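Local coordinates for Tol-Pal system protein TolB (Acinetobacter baumannii, PDB 7MX5) that probably serves as the periplasmic component of the Tol-Pal system, which is thought to support outer membrane invagination during cell division and to maintain outer membrane integrity, at residues I110-A113 and G114-S118; I154-D158 and G159-K163. All coordinates share one frame; numbering follows the deposited sequence.

Contact 1 of 2, residues I110-A113 and G114-S118; sequences IRQA and GHMVS
Arg111 and His115, one helical turn apart, share a water molecule: Arg111 NE donates to it at 2.8 Å, and His115 NE2 lies 2.6 Å from the same water O. The water sits at the edge of both flat groups, in the plane of each. Two further nitrogens have partners outside this helix turn: Arg111 NH2 forms a salt bridge with Asp158, and His115 ND1 a hydrogen bond with Asp35. These partners help fix the rotation of both groups.

Backbone bonds run from residue i+4 to residue i throughout, as from Val117 N to Ala113 O (3.0 Å). Arg111 O accepts from His115 N and also lies over one face of the imidazole, 3.1 Å from His115 CD2. This follows from His115 chi1 of -64°, which sets CG anti to the carbonyl carbon and folds the ring back over the preceding turn. Gly114 O takes two donors of Ser118, N and OG, from opposite faces of its plane. Asp35 also bonds Ser118 OG, so one carboxylate meets two side chains of this helix.

Along another side, Gln112 and Met116 run alongside each other, Gln112 NE2 3.9 Å from Met116 SD. The small Ala113 suits the buried side: it and Met116 lie on strand 96-105, while Arg111 and His115 touch Ile31 of helix 29-37. This is a stretch of alpha-helix 110-126, lying between the mixed sheet of the N-terminal domain and helix 29-37.

Contact 2 of 2, residues I154-D158 and G159-K163; sequences IADTD and GEQPK
This is a local contact within a beta hairpin, the connection between strands 150-156 and 163-168 in a four-stranded antiparallel sheet of the beta-propeller part. Ile154 and Lys163 form the antiparallel hydrogen-bonded pair at its base: Ile154 N donates to Lys163 O at 2.8 Å, and Lys163 N returns a bond to Ile154 O. Pro162, lacking an N-H, fits just before this pair, and its CA makes a CA-H...O contact with Ile154 O. Ala155 CB meets Pro162 CB at 4.2 Å; the short methyl suits a place where the returning chain lies close by.

At the far end a type I turn runs from Asp156 to Gly159. Gly159 N closes it on Asp156 O (2.9 Å). The positive phi of Gly159, 86°, would press a side chain against the preceding carbonyl oxygen, so glycine suits this bulge position. Asp156 N then bonds almost straight to Glu160 O (3.0 Å, N-H...O 166°), completing a type I turn with a G1 beta bulge, the classic 3:5 hairpin.

The Asp158 carboxylate holds the chain just beyond the turn. Its CG stands between the backbone N and the carbonyl carbon (chi1 59°), which carries OD1 over to Glu160 N at 3.1 Å, an Asx turn; the N-H approaches from above the carboxylate plane. Asp158 and Glu160 cross at about a right angle, Glu160 CG 3.6 Å from Asp158 OD2, while Asp156 OD2 rests 3.4 Å from Gln161 CG. Both aspartates also have arginine partners, Asp156 OD1 with Arg135 and Asp158 OD2 with Arg111. The loop thus gathers acidic groups whose mutual repulsion the two arginines would probably offset, while Asp158 uses its two oxygens separately, one for the turn backbone and one for a salt bridge.

How the contacts relate
Contact 1 closes before contact 2 opens along the chain, and their centres lie about 13 Å apart. The first belongs to helix 110-126, which packs on the mixed sheet of the N-terminal domain; the second is a hairpin connection in a four-stranded sheet of the beta-propeller. They share no sheet, yet they touch directly: Arg111 NH2 and Asp158 OD2 form a salt bridge of 2.5 Å, Arg111 NE packs on Glu160 CB, and His115 NE2 lies 3.6 Å from Asp158 OD2. Arg111 on the helix thus meets the acidic turn, and these contacts join the N-terminal domain to the beta-propeller at this point.

Contact 1 of 2, residues I110-A113 and G114-S118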
# COMPACT_ATOMS: atom_id res chain seq x y z
N ILE A 110 -19.64 5.56 -6.02
CA ILE A 110 -19.18 5.78 -7.38
C ILE A 110 -17.67 5.64 -7.50
O ILE A 110 -17.16 5.10 -8.49
CB ILE A 110 -19.66 7.17 -7.86
CG1 ILE A 110 -19.04 7.54 -9.20
CG2 ILE A 110 -19.38 8.23 -6.80
CD1 ILE A 110 -19.73 6.90 -10.38
N ARG A 111 -16.91 6.11 -6.50
CA ARG A 111 -15.46 6.00 -6.57
C ARG A 111 -15.00 4.55 -6.48
O ARG A 111 -14.02 4.17 -7.12
CB ARG A 111 -14.81 6.83 -5.46
CG ARG A 111 -14.75 8.32 -5.77
CD ARG A 111 -13.63 9.01 -4.98
NE ARG A 111 -12.33 8.91 -5.64
CZ ARG A 111 -12.00 9.54 -6.76
NH1 ARG A 111 -12.84 10.34 -7.38
NH2 ARG A 111 -10.78 9.36 -7.26
N GLN A 112 -15.71 3.73 -5.70
CA GLN A 112 -15.37 2.31 -5.63
C GLN A 112 -15.70 1.59 -6.94
O GLN A 112 -15.01 0.64 -7.31
CB GLN A 112 -16.09 1.65 -4.46
CG GLN A 112 -17.59 1.49 -4.65
CD GLN A 112 -18.18 0.36 -3.82
OE1 GLN A 112 -18.10 0.37 -2.59
NE2 GLN A 112 -18.77 -0.61 -4.49
N ALA A 113 -16.73 2.05 -7.65
CA ALA A 113 -17.10 1.41 -8.91
C ALA A 113 -16.06 1.69 -9.99
O ALA A 113 -15.71 0.80 -10.77
CB ALA A 113 -18.48 1.88 -9.36
N GLY A 114 -15.56 2.93 -10.05
CA GLY A 114 -14.52 3.24 -11.01
C GLY A 114 -13.23 2.49 -10.75
O GLY A 114 -12.55 2.06 -11.68
N HIS A 115 -12.89 2.31 -9.47
CA HIS A 115 -11.70 1.54 -9.13
C HIS A 115 -11.88 0.06 -9.47
O HIS A 115 -10.91 -0.62 -9.82
CB HIS A 115 -11.37 1.71 -7.65
CG HIS A 115 -11.01 3.12 -7.28
ND1 HIS A 115 -10.45 4.00 -8.17
CD2 HIS A 115 -11.12 3.79 -6.11
CE1 HIS A 115 -10.24 5.16 -7.57
NE2 HIS A 115 -10.64 5.05 -6.32
N MET A 116 -13.11 -0.45 -9.38
CA MET A 116 -13.37 -1.83 -9.77
C MET A 116 -13.24 -2.01 -11.28
O MET A 116 -12.62 -2.97 -11.75
CB MET A 116 -14.76 -2.26 -9.30
CG MET A 116 -14.86 -2.52 -7.81
SD MET A 116 -16.52 -2.23 -7.17
CE MET A 116 -17.07 -3.91 -6.85
N VAL A 117 -13.82 -1.09 -12.05
CA VAL A 117 -13.69 -1.14 -13.51
C VAL A 117 -12.22 -1.05 -13.91
O VAL A 117 -11.75 -1.81 -14.77
CB VAL A 117 -14.52 -0.02 -14.16
CG1 VAL A 117 -14.25 0.04 -15.65
CG2 VAL A 117 -16.00 -0.24 -13.89
N SER A 118 -11.48 -0.13 -13.29
CA SER A 118 -10.06 0.01 -13.60
C SER A 118 -9.27 -1.22 -13.16
O SER A 118 -8.29 -1.59 -13.83
CB SER A 118 -9.50 1.26 -12.93
OG SER A 118 -10.32 2.39 -13.20
O HOH W 1 -10.87 6.79 -4.45

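Contact 2 of 2, residues I154-D158 and G159-K163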
# COMPACT_ATOMS: atom_id res chain seq x y z
N ILE A 154 -7.48 6.02 7.39
CA ILE A 154 -7.48 5.02 6.32
C ILE A 154 -8.19 5.63 5.12
O ILE A 154 -9.32 6.12 5.25
CB ILE A 154 -8.17 3.71 6.75
CG1 ILE A 154 -7.45 3.09 7.94
CG2 ILE A 154 -8.22 2.73 5.60
CD1 ILE A 154 -8.15 1.88 8.52
N ALA A 155 -7.53 5.61 3.97
CA ALA A 155 -8.08 6.21 2.76
C ALA A 155 -7.87 5.26 1.59
O ALA A 155 -7.18 4.24 1.70
CB ALA A 155 -7.43 7.57 2.47
N ASP A 156 -8.49 5.61 0.46
CA ASP A 156 -8.31 4.84 -0.76
C ASP A 156 -6.88 4.99 -1.28
O ASP A 156 -6.08 5.79 -0.77
CB ASP A 156 -9.32 5.28 -1.82
CG ASP A 156 -10.75 5.02 -1.41
OD1 ASP A 156 -10.98 4.08 -0.61
OD2 ASP A 156 -11.65 5.74 -1.88
N THR A 157 -6.56 4.21 -2.31
CA THR A 157 -5.21 4.23 -2.86
C THR A 157 -4.87 5.56 -3.52
O THR A 157 -3.69 5.83 -3.77
CB THR A 157 -5.03 3.09 -3.87
OG1 THR A 157 -5.86 3.32 -5.02
CG2 THR A 157 -5.42 1.76 -3.23
N ASP A 158 -5.87 6.39 -3.81
CA ASP A 158 -5.64 7.74 -4.33
C ASP A 158 -5.79 8.81 -3.26
O ASP A 158 -5.74 10.00 -3.58
CB ASP A 158 -6.58 8.02 -5.50
CG ASP A 158 -8.05 7.90 -5.12
OD1 ASP A 158 -8.35 7.51 -3.97
OD2 ASP A 158 -8.91 8.20 -5.98
N GLY A 159 -5.97 8.41 -2.00
CA GLY A 159 -6.14 9.35 -0.91
C GLY A 159 -7.55 9.82 -0.68
O GLY A 159 -7.80 10.51 0.32
N GLU A 160 -8.49 9.48 -1.56
CA GLU A 160 -9.86 9.95 -1.43
C GLU A 160 -10.62 9.12 -0.41
O GLU A 160 -10.24 7.99 -0.07
CB GLU A 160 -10.57 9.92 -2.78
CG GLU A 160 -9.96 10.83 -3.83
CD GLU A 160 -10.17 12.30 -3.53
OE1 GLU A 160 -11.04 12.63 -2.69
OE2 GLU A 160 -9.47 13.14 -4.14
N GLN A 161 -11.72 9.68 0.07
CA GLN A 161 -12.58 9.06 1.08
C GLN A 161 -11.79 8.64 2.32
O GLN A 161 -11.71 7.45 2.64
CB GLN A 161 -13.32 7.87 0.48
CG GLN A 161 -13.86 8.10 -0.92
CD GLN A 161 -15.23 7.49 -1.13
OE1 GLN A 161 -15.35 6.29 -1.40
NE2 GLN A 161 -16.27 8.30 -1.00
N PRO A 162 -11.20 9.59 3.04
CA PRO A 162 -10.46 9.23 4.25
C PRO A 162 -11.39 8.91 5.41
O PRO A 162 -12.46 9.50 5.57
CB PRO A 162 -9.64 10.50 4.54
CG PRO A 162 -10.48 11.60 4.02
CD PRO A 162 -11.25 11.05 2.84
N LYS A 163 -10.96 7.94 6.22
CA LYS A 163 -11.72 7.49 7.38
C LYS A 163 -10.81 7.60 8.60
O LYS A 163 -9.81 6.89 8.69
CB LYS A 163 -12.23 6.06 7.19
CG LYS A 163 -13.36 5.63 8.13
CD LYS A 163 -12.85 5.33 9.53
CE LYS A 163 -13.91 4.65 10.38
NZ LYS A 163 -14.31 3.32 9.84